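Local coordinates for SusD superfamily protein (Parabacteroides distasonis, PDB 3OTN) that probably binds carbohydrate or another nutrient at the bacterial outer membrane, at residues S15-K29 with N92-L106. Numbering follows the deposited sequence.
Sequences SKESALALTNSAYLK and NCNLALQKLGEFENL. With ACT (acetate ion), chain G; EDO (1,2-ethanediol), chain R; EDO (1,2-ethanediol), chain T.
L22, A19 and A26 of segment 15-29 pack on A96, L100 and C93 in a near-antiparallel helix pair, 15-25 with 92-100. The pair belongs to the alpha-helical part of the SusD fold, where helix 15-25 runs back along the end of helix 79-100. The axes of helix 15-25 and of the 92-100 portion approach to 8.7 Å, 156° apart. Small residues keep the backbones close: A96 CB lies 3.5 Å from L22 O. L22 turns its CD1 toward K99 CB and, at 3.6 Å, the edge of the F103 ring at CE1. Helix 108-133 also borders this pair, with Y114 against K16 and T23.

Beyond L100 a type I turn brings F103 back over the start of helix 15-25. Its ring lies with one face on A19 CB, a CH-pi contact 4.1 Å from the ring centroid. S18 OG sits near the ring plane, at the edge. With F103 cut back to alanine, A19 CB would probably lose the ring face that covers it, and L22 CD1 its aromatic neighbour. L106 closes this end, with CD1 against S15 OG and CD2 against A19 CB.

Toward N92, A26 CB rests on C93 SG, but the contact also becomes polar, and waters bridge it. S25 OG lies between its backbone N and carbonyl carbon (chi1 76°). From there it bonds L22 O and takes a bond from a water that also donates to N92 O. N92 ND2 donates to two more waters. One of these leads to K29 NZ; the other, 2.7 Å from N92 ND2, donates to S25 O and accepts from K29 N.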
ATOM      1  N   SER A  15     -13.720 -31.315  -9.476  1.00 20.95           N
ATOM      2  CA  SER A  15     -12.748 -31.052  -8.425  1.00 22.51           C
ATOM      3  C   SER A  15     -11.935 -29.776  -8.688  1.00 21.94           C
ATOM      4  O   SER A  15     -11.702 -28.966  -7.753  1.00 21.96           O
ATOM      5  CB  SER A  15     -11.808 -32.263  -8.236  1.00 23.05           C
ATOM      6  OG  SER A  15     -11.120 -32.518  -9.461  1.00 34.47           O
ATOM      7  N   LYS A  16     -11.526 -29.558  -9.939  1.00 19.50           N
ATOM      8  CA  LYS A  16     -10.734 -28.366 -10.229  1.00 20.18           C
ATOM      9  C   LYS A  16     -11.566 -27.099 -10.062  1.00 18.22           C
ATOM     10  O   LYS A  16     -11.102 -26.107  -9.508  1.00 16.60           O
ATOM     11  CB  LYS A  16     -10.050 -28.414 -11.585  1.00 19.10           C
ATOM     12  CG  LYS A  16      -9.195 -27.173 -11.800  1.00 17.89           C
ATOM     13  CD  LYS A  16      -8.377 -27.209 -13.076  1.00 18.76           C
ATOM     14  CE  LYS A  16      -7.497 -25.934 -13.150  1.00 18.62           C
ATOM     15  NZ  LYS A  16      -6.763 -25.868 -14.485  1.00 17.07           N
ATOM     16  N   GLU A  17     -12.811 -27.121 -10.489  1.00 18.30           N
ATOM     17  CA  GLU A  17     -13.640 -25.938 -10.301  1.00 18.61           C
ATOM     18  C   GLU A  17     -13.834 -25.612  -8.815  1.00 15.36           C
ATOM     19  O   GLU A  17     -13.794 -24.454  -8.437  1.00 16.89           O
ATOM     20  CB  GLU A  17     -15.004 -26.094 -10.997  1.00 20.25           C
ATOM     21  CG  GLU A  17     -14.962 -26.156 -12.510  1.00 22.32           C
ATOM     22  CD  GLU A  17     -16.284 -26.657 -13.080  1.00 25.50           C
ATOM     23  OE1 GLU A  17     -16.528 -27.882 -13.018  1.00 22.78           O
ATOM     24  OE2 GLU A  17     -17.075 -25.815 -13.549  1.00 27.06           O
ATOM     25  N   SER A  18     -14.035 -26.636  -8.005  1.00 20.96           N
ATOM     26  CA  SER A  18     -14.283 -26.461  -6.560  1.00 22.77           C
ATOM     27  C   SER A  18     -13.036 -25.900  -5.852  1.00 21.70           C
ATOM     28  O   SER A  18     -13.134 -24.926  -5.113  1.00 19.97           O
ATOM     29  CB  SER A  18     -14.749 -27.761  -5.937  1.00 24.45           C
ATOM     30  OG  SER A  18     -14.955 -27.590  -4.555  1.00 32.22           O
ATOM     31  N   ALA A  19     -11.882 -26.499  -6.139  1.00 20.71           N
ATOM     32  CA  ALA A  19     -10.580 -26.034  -5.635  1.00 19.64           C
ATOM     33  C   ALA A  19     -10.256 -24.610  -6.091  1.00 16.88           C
ATOM     34  O   ALA A  19      -9.787 -23.812  -5.320  1.00 20.16           O
ATOM     35  CB  ALA A  19      -9.450 -27.026  -6.101  1.00 15.82           C
ATOM     36  N   LEU A  20     -10.519 -24.286  -7.359  1.00 19.17           N
ATOM     37  CA  LEU A  20     -10.290 -22.925  -7.862  1.00 18.64           C
ATOM     38  C   LEU A  20     -11.178 -21.884  -7.141  1.00 19.03           C
ATOM     39  O   LEU A  20     -10.699 -20.776  -6.784  1.00 17.43           O
ATOM     40  CB  LEU A  20     -10.492 -22.881  -9.387  1.00 19.65           C
ATOM     41  CG  LEU A  20     -10.283 -21.566 -10.130  1.00 24.49           C
ATOM     42  CD1 LEU A  20      -8.917 -20.941  -9.839  1.00 22.47           C
ATOM     43  CD2 LEU A  20     -10.425 -21.810 -11.642  1.00 21.53           C
ATOM     44  N   ALA A  21     -12.445 -22.247  -6.922  1.00 20.44           N
ATOM     45  CA  ALA A  21     -13.385 -21.382  -6.213  1.00 22.74           C
ATOM     46  C   ALA A  21     -12.922 -21.129  -4.766  1.00 22.25           C
ATOM     47  O   ALA A  21     -12.921 -19.980  -4.297  1.00 23.29           O
ATOM     48  CB  ALA A  21     -14.833 -21.964  -6.263  1.00 21.36           C
ATOM     49  N   LEU A  22     -12.492 -22.171  -4.077  1.00 22.69           N
ATOM     50  CA  LEU A  22     -11.919 -22.015  -2.720  1.00 23.10           C
ATOM     51  C   LEU A  22     -10.716 -21.081  -2.750  1.00 21.50           C
ATOM     52  O   LEU A  22     -10.612 -20.172  -1.926  1.00 22.46           O
ATOM     53  CB  LEU A  22     -11.467 -23.366  -2.153  1.00 23.22           C
ATOM     54  CG  LEU A  22     -12.556 -24.323  -1.704  1.00 26.64           C
ATOM     55  CD1 LEU A  22     -11.946 -25.739  -1.615  1.00 21.45           C
ATOM     56  CD2 LEU A  22     -13.189 -23.840  -0.361  1.00 21.32           C
ATOM     57  N   THR A  23      -9.819 -21.296  -3.724  1.00 19.15           N
ATOM     58  CA  THR A  23      -8.604 -20.470  -3.882  1.00 18.26           C
ATOM     59  C   THR A  23      -8.962 -19.037  -4.173  1.00 19.86           C
ATOM     60  O   THR A  23      -8.432 -18.113  -3.521  1.00 16.35           O
ATOM     61  CB  THR A  23      -7.718 -21.017  -4.972  1.00 18.60           C
ATOM     62  OG1 THR A  23      -7.454 -22.392  -4.653  1.00 17.01           O
ATOM     63  CG2 THR A  23      -6.393 -20.222  -5.118  1.00 15.55           C
ATOM     64  N   ASN A  24      -9.904 -18.846  -5.097  1.00 18.35           N
ATOM     65  CA  ASN A  24     -10.384 -17.499  -5.435  1.00 20.81           C
ATOM     66  C   ASN A  24     -11.043 -16.759  -4.263  1.00 18.45           C
ATOM     67  O   ASN A  24     -10.952 -15.541  -4.165  1.00 17.93           O
ATOM     68  CB  ASN A  24     -11.340 -17.561  -6.647  1.00 19.04           C
ATOM     69  CG  ASN A  24     -10.612 -17.809  -7.990  1.00 24.30           C
ATOM     70  OD1 ASN A  24      -9.410 -17.547  -8.133  1.00 21.98           O
ATOM     71  ND2 ASN A  24     -11.362 -18.299  -8.987  1.00 21.05           N
ATOM     72  N   SER A  25     -11.647 -17.503  -3.338  1.00 19.81           N
ATOM     73  CA  SER A  25     -12.326 -16.896  -2.180  1.00 21.34           C
ATOM     74  C   SER A  25     -11.327 -16.074  -1.348  1.00 19.33           C
ATOM     75  O   SER A  25     -11.703 -15.079  -0.725  1.00 19.36           O
ATOM     76  CB  SER A  25     -13.058 -17.977  -1.320  1.00 22.88           C
ATOM     77  OG  SER A  25     -12.143 -18.736  -0.504  1.00 23.82           O
ATOM     78  N   ALA A  26     -10.050 -16.456  -1.397  1.00 16.24           N
ATOM     79  CA  ALA A  26      -8.980 -15.763  -0.660  1.00 16.29           C
ATOM     80  C   ALA A  26      -8.699 -14.365  -1.186  1.00 16.33           C
ATOM     81  O   ALA A  26      -8.280 -13.465  -0.417  1.00 20.38           O
ATOM     82  CB  ALA A  26      -7.671 -16.613  -0.650  1.00 15.71           C
ATOM     83  N   TYR A  27      -8.981 -14.164  -2.473  1.00 18.88           N
ATOM     84  CA  TYR A  27      -8.801 -12.867  -3.141  1.00 20.17           C
ATOM     85  C   TYR A  27      -9.928 -11.866  -2.870  1.00 18.48           C
ATOM     86  O   TYR A  27      -9.735 -10.669  -3.084  1.00 18.46           O
ATOM     87  CB  TYR A  27      -8.686 -13.038  -4.665  1.00 20.47           C
ATOM     88  CG  TYR A  27      -7.471 -13.812  -5.208  1.00 17.61           C
ATOM     89  CD1 TYR A  27      -7.313 -15.190  -5.030  1.00 19.07           C
ATOM     90  CD2 TYR A  27      -6.491 -13.144  -5.923  1.00 16.37           C
ATOM     91  CE1 TYR A  27      -6.180 -15.864  -5.560  1.00 19.05           C
ATOM     92  CE2 TYR A  27      -5.380 -13.794  -6.445  1.00 19.41           C
ATOM     93  CZ  TYR A  27      -5.226 -15.142  -6.292  1.00 20.33           C
ATOM     94  OH  TYR A  27      -4.081 -15.706  -6.866  1.00 17.85           O
ATOM     95  N   LEU A  28     -11.085 -12.345  -2.435  1.00 17.47           N
ATOM     96  CA  LEU A  28     -12.299 -11.522  -2.387  1.00 19.08           C
ATOM     97  C   LEU A  28     -12.128 -10.282  -1.539  1.00 18.61           C
ATOM     98  O   LEU A  28     -12.509  -9.186  -1.946  1.00 17.98           O
ATOM     99  CB  LEU A  28     -13.495 -12.330  -1.869  1.00 18.51           C
ATOM    100  CG  LEU A  28     -13.992 -13.450  -2.777  1.00 24.71           C
ATOM    101  CD1 LEU A  28     -15.134 -14.213  -2.062  1.00 24.84           C
ATOM    102  CD2 LEU A  28     -14.388 -12.890  -4.138  1.00 20.31           C
ATOM    103  N   LYS A  29     -11.503 -10.450  -0.378  1.00 18.42           N
ATOM    104  CA  LYS A  29     -11.358  -9.329   0.548  1.00 19.88           C
ATOM    105  C   LYS A  29     -10.119  -8.469   0.250  1.00 18.13           C
ATOM    106  O   LYS A  29      -9.799  -7.561   1.018  1.00 18.71           O
ATOM    107  CB  LYS A  29     -11.478  -9.800   2.011  1.00 19.54           C
ATOM    108  CG  LYS A  29     -12.934 -10.139   2.409  1.00 24.65           C
ATOM    109  CD  LYS A  29     -13.742  -8.845   2.536  1.00 29.00           C
ATOM    110  CE  LYS A  29     -15.130  -9.049   3.043  1.00 39.79           C
ATOM    111  NZ  LYS A  29     -15.872  -9.820   2.107  1.00 25.52           N
ATOM    112  N   ASN A  92     -11.819 -16.517   5.214  1.00 19.14           N
ATOM    113  CA  ASN A  92     -11.853 -17.160   3.890  1.00 21.66           C
ATOM    114  C   ASN A  92     -10.641 -18.040   3.676  1.00 19.62           C
ATOM    115  O   ASN A  92     -10.780 -19.159   3.208  1.00 19.36           O
ATOM    116  CB  ASN A  92     -11.948 -16.146   2.713  1.00 20.45           C
ATOM    117  CG  ASN A  92     -13.311 -15.475   2.604  1.00 23.61           C
ATOM    118  OD1 ASN A  92     -14.339 -16.090   2.864  1.00 29.40           O
ATOM    119  ND2 ASN A  92     -13.319 -14.217   2.193  1.00 17.67           N
ATOM    120  N   CYS A  93      -9.462 -17.538   4.032  1.00 20.39           N
ATOM    121  CA  CYS A  93      -8.237 -18.301   3.887  1.00 17.56           C
ATOM    122  C   CYS A  93      -8.192 -19.549   4.744  1.00 18.50           C
ATOM    123  O   CYS A  93      -7.715 -20.607   4.270  1.00 16.67           O
ATOM    124  CB  CYS A  93      -6.994 -17.464   4.197  1.00 19.54           C
ATOM    125  SG  CYS A  93      -6.694 -16.025   3.127  1.00 20.82           S
ATOM    126  N   ASN A  94      -8.604 -19.438   6.012  1.00 18.79           N
ATOM    127  CA  ASN A  94      -8.566 -20.585   6.921  1.00 20.34           C
ATOM    128  C   ASN A  94      -9.456 -21.703   6.428  1.00 21.01           C
ATOM    129  O   ASN A  94      -9.072 -22.866   6.448  1.00 21.24           O
ATOM    130  CB  ASN A  94      -8.922 -20.186   8.363  1.00 20.34           C
ATOM    131  CG  ASN A  94      -7.864 -19.267   8.998  1.00 20.18           C
ATOM    132  OD1 ASN A  94      -6.720 -19.278   8.576  1.00 20.57           O
ATOM    133  ND2 ASN A  94      -8.262 -18.450   9.992  1.00 18.89           N
ATOM    134  N   LEU A  95     -10.638 -21.348   5.944  1.00 21.16           N
ATOM    135  CA  LEU A  95     -11.580 -22.335   5.431  1.00 21.34           C
ATOM    136  C   LEU A  95     -11.090 -22.941   4.106  1.00 21.26           C
ATOM    137  O   LEU A  95     -11.185 -24.164   3.882  1.00 19.16           O
ATOM    138  CB  LEU A  95     -12.963 -21.670   5.275  1.00 25.78           C
ATOM    139  CG  LEU A  95     -14.179 -22.499   4.852  1.00 39.06           C
ATOM    140  CD1 LEU A  95     -14.261 -23.802   5.646  1.00 36.63           C
ATOM    141  CD2 LEU A  95     -15.458 -21.660   5.010  1.00 46.67           C
ATOM    142  N   ALA A  96     -10.572 -22.082   3.225  1.00 18.99           N
ATOM    143  CA  ALA A  96      -9.958 -22.503   1.967  1.00 19.58           C
ATOM    144  C   ALA A  96      -8.824 -23.525   2.193  1.00 21.86           C
ATOM    145  O   ALA A  96      -8.780 -24.573   1.524  1.00 21.40           O
ATOM    146  CB  ALA A  96      -9.415 -21.244   1.198  1.00 18.58           C
ATOM    147  N   LEU A  97      -7.932 -23.245   3.148  1.00 21.51           N
ATOM    148  CA  LEU A  97      -6.825 -24.152   3.442  1.00 21.25           C
ATOM    149  C   LEU A  97      -7.315 -25.472   4.033  1.00 23.28           C
ATOM    150  O   LEU A  97      -6.757 -26.526   3.718  1.00 22.98           O
ATOM    151  CB  LEU A  97      -5.773 -23.502   4.333  1.00 21.54           C
ATOM    152  CG  LEU A  97      -4.923 -22.389   3.694  1.00 20.94           C
ATOM    153  CD1 LEU A  97      -4.126 -21.554   4.736  1.00 20.48           C
ATOM    154  CD2 LEU A  97      -4.049 -22.959   2.601  1.00 20.49           C
ATOM    155  N   GLN A  98      -8.348 -25.433   4.870  1.00 22.47           N
ATOM    156  CA  GLN A  98      -8.904 -26.676   5.439  1.00 24.92           C
ATOM    157  C   GLN A  98      -9.496 -27.527   4.326  1.00 24.81           C
ATOM    158  O   GLN A  98      -9.176 -28.700   4.216  1.00 26.33           O
ATOM    159  CB  GLN A  98      -9.979 -26.397   6.471  1.00 25.24           C
ATOM    160  CG  GLN A  98     -10.544 -27.663   7.127  1.00 25.95           C
ATOM    161  CD  GLN A  98     -11.853 -27.442   7.863  1.00 39.65           C
ATOM    162  OE1 GLN A  98     -12.872 -27.083   7.261  1.00 50.65           O
ATOM    163  NE2 GLN A  98     -11.848 -27.710   9.156  1.00 34.54           N
ATOM    164  N   LYS A  99     -10.299 -26.912   3.453  1.00 23.23           N
ATOM    165  CA  LYS A  99     -10.941 -27.664   2.372  1.00 23.21           C
ATOM    166  C   LYS A  99      -9.954 -28.134   1.290  1.00 23.61           C
ATOM    167  O   LYS A  99     -10.039 -29.288   0.820  1.00 25.30           O
ATOM    168  CB  LYS A  99     -12.138 -26.919   1.784  1.00 23.70           C
ATOM    169  CG  LYS A  99     -13.310 -26.639   2.792  1.00 31.07           C
ATOM    170  CD  LYS A  99     -13.950 -27.941   3.262  1.00 43.89           C
ATOM    171  CE  LYS A  99     -15.289 -27.746   4.007  1.00 47.90           C
ATOM    172  NZ  LYS A  99     -15.457 -28.899   4.947  1.00 51.38           N
ATOM    173  N   LEU A 100      -8.998 -27.287   0.919  1.00 20.98           N
ATOM    174  CA  LEU A 100      -7.956 -27.691  -0.056  1.00 24.09           C
ATOM    175  C   LEU A 100      -7.161 -28.934   0.377  1.00 28.31           C
ATOM    176  O   LEU A 100      -6.773 -29.751  -0.469  1.00 30.91           O
ATOM    177  CB  LEU A 100      -7.018 -26.535  -0.405  1.00 19.66           C
ATOM    178  CG  LEU A 100      -7.677 -25.467  -1.300  1.00 19.51           C
ATOM    179  CD1 LEU A 100      -6.863 -24.156  -1.296  1.00 17.35           C
ATOM    180  CD2 LEU A 100      -7.884 -25.982  -2.742  1.00 16.60           C
ATOM    181  N   GLY A 101      -6.930 -29.077   1.685  1.00 31.66           N
ATOM    182  CA  GLY A 101      -6.238 -30.233   2.248  1.00 34.20           C
ATOM    183  C   GLY A 101      -7.023 -31.527   2.204  1.00 36.75           C
ATOM    184  O   GLY A 101      -6.449 -32.581   2.404  1.00 42.08           O
ATOM    185  N   GLU A 102      -8.326 -31.451   1.950  1.00 39.04           N
ATOM    186  CA  GLU A 102      -9.199 -32.617   1.860  1.00 41.33           C
ATOM    187  C   GLU A 102      -9.376 -33.141   0.440  1.00 43.40           C
ATOM    188  O   GLU A 102     -10.059 -34.148   0.255  1.00 47.33           O
ATOM    189  CB  GLU A 102     -10.579 -32.270   2.430  1.00 40.85           C
ATOM    190  CG  GLU A 102     -10.544 -31.868   3.906  1.00 44.00           C
ATOM    191  CD  GLU A 102     -11.885 -31.350   4.419  1.00 47.76           C
ATOM    192  OE1 GLU A 102     -12.803 -31.170   3.593  1.00 50.20           O
ATOM    193  OE2 GLU A 102     -12.023 -31.136   5.652  1.00 52.73           O
ATOM    194  N   PHE A 103      -8.801 -32.462  -0.561  1.00 42.91           N
ATOM    195  CA  PHE A 103      -8.800 -32.963  -1.951  1.00 45.27           C
ATOM    196  C   PHE A 103      -7.790 -34.104  -2.062  1.00 48.29           C
ATOM    197  O   PHE A 103      -6.608 -33.901  -1.774  1.00 51.49           O
ATOM    198  CB  PHE A 103      -8.407 -31.850  -2.936  1.00 43.41           C
ATOM    199  CG  PHE A 103      -9.520 -30.918  -3.256  1.00 36.89           C
ATOM    200  CD1 PHE A 103      -9.854 -29.909  -2.385  1.00 25.77           C
ATOM    201  CD2 PHE A 103     -10.256 -31.053  -4.417  1.00 37.79           C
ATOM    202  CE1 PHE A 103     -10.893 -29.034  -2.670  1.00 29.86           C
ATOM    203  CE2 PHE A 103     -11.310 -30.184  -4.694  1.00 33.90           C
ATOM    204  CZ  PHE A 103     -11.625 -29.172  -3.812  1.00 28.58           C
ATOM    205  N   GLU A 104      -8.231 -35.285  -2.476  1.00 50.55           N
ATOM    206  CA  GLU A 104      -7.320 -36.445  -2.585  1.00 54.03           C
ATOM    207  C   GLU A 104      -6.971 -36.830  -4.020  1.00 52.82           C
ATOM    208  O   GLU A 104      -5.798 -37.053  -4.325  1.00 55.29           O
ATOM    209  CB  GLU A 104      -7.895 -37.647  -1.837  1.00 56.10           C
ATOM    210  CG  GLU A 104      -8.231 -37.312  -0.390  1.00 60.24           C
ATOM    211  CD  GLU A 104      -8.300 -38.530   0.502  1.00 64.14           C
ATOM    212  OE1 GLU A 104      -8.844 -39.576   0.073  1.00 59.55           O
ATOM    213  OE2 GLU A 104      -7.809 -38.422   1.646  1.00 71.89           O
ATOM    214  N   ASN A 105      -7.971 -36.882  -4.892  1.00 50.33           N
ATOM    215  CA  ASN A 105      -7.763 -37.329  -6.277  1.00 49.97           C
ATOM    216  C   ASN A 105      -7.158 -36.280  -7.245  1.00 48.26           C
ATOM    217  O   ASN A 105      -6.579 -36.656  -8.278  1.00 49.90           O
ATOM    218  CB  ASN A 105      -9.088 -37.866  -6.853  1.00 51.12           C
ATOM    219  N   LEU A 106      -7.314 -34.981  -6.944  1.00 43.35           N
ATOM    220  CA  LEU A 106      -6.862 -33.905  -7.851  1.00 37.76           C
ATOM    221  C   LEU A 106      -5.350 -33.709  -7.793  1.00 35.02           C
ATOM    222  O   LEU A 106      -4.762 -33.770  -6.715  1.00 34.43           O
ATOM    223  CB  LEU A 106      -7.537 -32.575  -7.500  1.00 36.18           C
ATOM    224  CG  LEU A 106      -7.291 -31.360  -8.409  1.00 33.60           C
ATOM    225  CD1 LEU A 106      -7.780 -31.670  -9.865  1.00 29.88           C
ATOM    226  CD2 LEU A 106      -7.969 -30.150  -7.821  1.00 24.57           C
TER
HETATM  227  C   ACT G 606     -14.815 -18.420  -9.205  1.00 50.28           C
HETATM  228  O   ACT G 606     -14.281 -19.564  -9.187  1.00 45.81           O
HETATM  229  OXT ACT G 606     -14.696 -17.716  -8.162  1.00 49.06           O
HETATM  230  CH3 ACT G 606     -15.516 -17.906 -10.441  1.00 48.52           C
HETATM  231  C1  EDO R 631      -6.474 -23.668   8.196  1.00 38.42           C
HETATM  232  O1  EDO R 631      -7.611 -24.349   8.708  1.00 47.95           O
HETATM  233  C2  EDO R 631      -5.225 -24.158   8.914  1.00 51.20           C
HETATM  234  O2  EDO R 631      -4.232 -23.127   8.936  1.00 49.22           O
HETATM  235  C1  EDO T 634      -9.409 -13.321  -9.523  1.00 53.38           C
HETATM  236  O1  EDO T 634      -9.613 -14.105  -8.349  1.00 44.00           O
HETATM  237  C2  EDO T 634      -8.251 -12.336  -9.342  1.00 45.01           C
HETATM  238  O2  EDO T 634      -7.268 -12.642 -10.312  1.00 52.47           O
HETATM  239  O   HOH W   1     -11.169 -13.038   1.011  1.00 18.53           O
HETATM  240  O   HOH W   2     -13.141 -19.764   1.779  1.00 24.72           O
HETATM  241  O   HOH W   3     -15.496 -12.719   1.906  1.00 38.92           O